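Local atomic coordinates of tryparedoxin II (Crithidia fasciculata, PDB entry 1I5G), a protein that probably relays reducing equivalents from trypanothione to target proteins, as a thioredoxin-like dithiol oxidoreductase of the trypanosomatid redox pathway. Residues F6-T11 with M97-T102. The protein carries 1 engineered substitution. Residues are numbered along the deposited sequence; the frame is centred on the assembly and turned at random.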
ATOM      1  N   PHE A   6       6.664  -1.492 -11.482  1.00 12.36           N
ATOM      2  CA  PHE A   6       6.471  -0.648 -10.296  1.00 12.17           C
ATOM      3  C   PHE A   6       7.538  -0.859  -9.199  1.00 11.41           C
ATOM      4  O   PHE A   6       7.541  -0.136  -8.191  1.00 11.21           O
ATOM      5  CB  PHE A   6       5.060  -0.856  -9.728  1.00 13.19           C
ATOM      6  CG  PHE A   6       3.943  -0.457 -10.645  1.00 14.24           C
ATOM      7  CD1 PHE A   6       3.921   0.769 -11.277  1.00 14.56           C
ATOM      8  CD2 PHE A   6       2.896  -1.326 -10.898  1.00 15.35           C
ATOM      9  CE1 PHE A   6       2.896   1.161 -12.135  1.00 15.66           C
ATOM     10  CE2 PHE A   6       1.864  -0.954 -11.753  1.00 15.33           C
ATOM     11  CZ  PHE A   6       1.859   0.279 -12.371  1.00 15.82           C
ATOM     12  N   PHE A   7       8.453  -1.820  -9.327  1.00 10.71           N
ATOM     13  CA  PHE A   7       9.541  -2.068  -8.403  1.00  9.12           C
ATOM     14  C   PHE A   7      10.922  -1.977  -9.093  1.00  9.49           C
ATOM     15  O   PHE A   7      11.616  -2.986  -9.020  1.00 10.98           O
ATOM     16  CB  PHE A   7       9.262  -3.358  -7.686  1.00 10.37           C
ATOM     17  CG  PHE A   7       8.029  -3.263  -6.837  1.00 10.70           C
ATOM     18  CD1 PHE A   7       8.125  -2.777  -5.558  1.00 11.06           C
ATOM     19  CD2 PHE A   7       6.773  -3.647  -7.302  1.00 10.83           C
ATOM     20  CE1 PHE A   7       7.015  -2.672  -4.757  1.00 11.03           C
ATOM     21  CE2 PHE A   7       5.665  -3.551  -6.517  1.00 11.36           C
ATOM     22  CZ  PHE A   7       5.771  -3.071  -5.241  1.00 11.28           C
ATOM     23  N   PRO A   8      11.334  -0.889  -9.707  1.00  8.63           N
ATOM     24  CA  PRO A   8      12.663  -0.864 -10.329  1.00  8.27           C
ATOM     25  C   PRO A   8      13.852  -1.086  -9.405  1.00  8.49           C
ATOM     26  O   PRO A   8      14.879  -1.558  -9.903  1.00  7.63           O
ATOM     27  CB  PRO A   8      12.714   0.533 -10.880  1.00  8.78           C
ATOM     28  CG  PRO A   8      11.743   1.328 -10.085  1.00  9.37           C
ATOM     29  CD  PRO A   8      10.604   0.380  -9.873  1.00  7.89           C
ATOM     30  N   TYR A   9      13.786  -0.779  -8.117  1.00  6.76           N
ATOM     31  CA  TYR A   9      14.957  -0.822  -7.257  1.00  7.10           C
ATOM     32  C   TYR A   9      14.819  -1.809  -6.114  1.00  8.84           C
ATOM     33  O   TYR A   9      15.818  -2.081  -5.465  1.00 10.46           O
ATOM     34  CB  TYR A   9      15.278   0.562  -6.701  1.00  6.02           C
ATOM     35  CG  TYR A   9      15.359   1.569  -7.792  1.00  5.61           C
ATOM     36  CD1 TYR A   9      16.454   1.545  -8.667  1.00  5.26           C
ATOM     37  CD2 TYR A   9      14.381   2.505  -7.986  1.00  5.32           C
ATOM     38  CE1 TYR A   9      16.547   2.446  -9.681  1.00  5.54           C
ATOM     39  CE2 TYR A   9      14.452   3.430  -9.014  1.00  5.62           C
ATOM     40  CZ  TYR A   9      15.554   3.376  -9.858  1.00  5.39           C
ATOM     41  OH  TYR A   9      15.573   4.311 -10.862  1.00  7.41           O
ATOM     42  N   SER A  10      13.645  -2.365  -5.818  1.00  7.30           N
ATOM     43  CA  SER A  10      13.515  -3.372  -4.769  1.00  7.14           C
ATOM     44  C   SER A  10      13.049  -4.719  -5.331  1.00  9.21           C
ATOM     45  O   SER A  10      11.998  -4.766  -5.976  1.00 11.96           O
ATOM     46  CB  SER A  10      12.487  -2.888  -3.732  1.00  6.49           C
ATOM     47  OG  SER A  10      13.002  -1.839  -2.913  1.00  6.95           O
ATOM     48  N   THR A  11      13.828  -5.745  -5.045  1.00 10.38           N
ATOM     49  CA  THR A  11      13.281  -7.037  -5.423  1.00 10.52           C
ATOM     50  C   THR A  11      12.529  -7.686  -4.257  1.00  8.64           C
ATOM     51  O   THR A  11      11.680  -8.535  -4.496  1.00  8.26           O
ATOM     52  CB  THR A  11      14.324  -7.965  -5.995  1.00 14.47           C
ATOM     53  OG1 THR A  11      15.179  -8.154  -4.896  1.00 15.04           O
ATOM     54  CG2 THR A  11      15.333  -7.274  -6.837  1.00 16.16           C
ATOM     55  N   MET A  97      10.168   4.941  -3.929  1.00  3.53           N
ATOM     56  CA  MET A  97       9.048   5.739  -3.417  1.00  3.92           C
ATOM     57  C   MET A  97       8.728   6.915  -4.339  1.00  4.03           C
ATOM     58  O   MET A  97       7.568   7.182  -4.649  1.00  3.17           O
ATOM     59  CB  MET A  97       9.295   6.209  -1.980  1.00  3.41           C
ATOM     60  CG  MET A  97       8.237   7.178  -1.422  1.00  3.95           C
ATOM     61  SD  MET A  97       8.517   8.911  -1.921  1.00  4.65           S
ATOM     62  CE  MET A  97       9.829   9.244  -0.826  1.00  6.86           C
ATOM     63  N   GLU A  98       9.755   7.609  -4.817  1.00  3.55           N
ATOM     64  CA  GLU A  98       9.506   8.765  -5.695  1.00  4.52           C
ATOM     65  C   GLU A  98       8.939   8.297  -7.050  1.00  4.37           C
ATOM     66  O   GLU A  98       8.047   8.933  -7.617  1.00  5.81           O
ATOM     67  CB  GLU A  98      10.748   9.611  -5.918  1.00  6.25           C
ATOM     68  CG  GLU A  98      11.321  10.233  -4.660  1.00  6.09           C
ATOM     69  CD  GLU A  98      10.445  11.308  -4.015  1.00  7.17           C
ATOM     70  OE1 GLU A  98       9.491  11.781  -4.671  1.00  8.32           O
ATOM     71  OE2 GLU A  98      10.740  11.663  -2.845  1.00  9.08           O
ATOM     72  N   PHE A  99       9.434   7.157  -7.518  1.00  3.81           N
ATOM     73  CA  PHE A  99       8.961   6.547  -8.753  1.00  4.28           C
ATOM     74  C   PHE A  99       7.456   6.267  -8.697  1.00  4.97           C
ATOM     75  O   PHE A  99       6.650   6.578  -9.607  1.00  4.87           O
ATOM     76  CB  PHE A  99       9.768   5.287  -9.012  1.00  5.58           C
ATOM     77  CG  PHE A  99       9.426   4.598 -10.282  1.00  5.54           C
ATOM     78  CD1 PHE A  99      10.074   4.938 -11.459  1.00  6.85           C
ATOM     79  CD2 PHE A  99       8.478   3.613 -10.298  1.00  6.48           C
ATOM     80  CE1 PHE A  99       9.770   4.300 -12.656  1.00  6.97           C
ATOM     81  CE2 PHE A  99       8.170   2.966 -11.494  1.00  7.28           C
ATOM     82  CZ  PHE A  99       8.824   3.325 -12.673  1.00  7.44           C
ATOM     83  N   LEU A 100       7.003   5.662  -7.601  1.00  4.69           N
ATOM     84  CA  LEU A 100       5.585   5.355  -7.411  1.00  4.25           C
ATOM     85  C   LEU A 100       4.743   6.597  -7.156  1.00  4.48           C
ATOM     86  O   LEU A 100       3.606   6.694  -7.644  1.00  4.65           O
ATOM     87  CB  LEU A 100       5.381   4.339  -6.281  1.00  5.03           C
ATOM     88  CG  LEU A 100       5.921   2.956  -6.646  1.00  5.98           C
ATOM     89  CD1 LEU A 100       6.001   2.035  -5.420  1.00  6.12           C
ATOM     90  CD2 LEU A 100       5.135   2.228  -7.751  1.00  7.53           C
ATOM     91  N   THR A 101       5.296   7.556  -6.407  1.00  4.21           N
ATOM     92  CA  THR A 101       4.554   8.802  -6.206  1.00  5.18           C
ATOM     93  C   THR A 101       4.257   9.450  -7.550  1.00  6.12           C
ATOM     94  O   THR A 101       3.141   9.890  -7.775  1.00  7.14           O
ATOM     95  CB  THR A 101       5.398   9.706  -5.284  1.00  4.50           C
ATOM     96  OG1 THR A 101       5.476   9.086  -3.980  1.00  4.02           O
ATOM     97  CG2 THR A 101       4.795  11.101  -5.157  1.00  5.20           C
ATOM     98  N   THR A 102       5.246   9.508  -8.431  1.00  7.04           N
ATOM     99  CA  THR A 102       4.998  10.101  -9.735  1.00  7.33           C
ATOM    100  C   THR A 102       4.073   9.248 -10.588  1.00  8.25           C
ATOM    101  O   THR A 102       3.124   9.722 -11.235  1.00  8.94           O
ATOM    102  CB  THR A 102       6.351  10.226 -10.407  1.00  7.32           C
ATOM    103  OG1 THR A 102       7.092  11.186  -9.654  1.00  8.88           O
ATOM    104  CG2 THR A 102       6.228  10.835 -11.835  1.00  8.72           C
TER
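Pro8 sets the CG-CD edge of its pyrrolidine ring over one face of the Phe99 phenyl ring, docking the N-terminal loop of this thioredoxin-like fold against helix 94-103. The approach is a CH-pi contact: Pro8 CG sits 4.0 Å from the centroid of the Phe99 ring, only 10° off its normal, while Pro8 CD shifts toward the CD2-CE2 side of the same face. Phe99 reaches the loop because its CG is anti to the backbone N (chi1 -177°), which carries the ring out from the helix; its CE2 also comes within 4.2 Å of Phe6 CA. One residue further along the helix, Leu100 leads with its CD2 methyl into the neighbouring part of the loop. CD2 touches Phe6 CB at 3.7 Å and lies 3.4 Å from Phe6 O, with Leu100 CG and CD1 each 3.8 Å from that oxygen, the two side chains crossing at about a right angle. No hydrogen bond joins the two segments; the junction rests on van der Waals and CH-pi contact. Behind it, Leu100 packs on Phe33, Phe35 and Ile68 of the central sheet, and the Phe6 ring meets that of Phe104. A hydrogen bond from Ser10 OG to Asp93 ties down the loop separately. Within the helix, Met97 O takes two bonds, from Thr101 N and, on the opposite face of its carbonyl plane, from Thr101 OG1 at 2.9 Å.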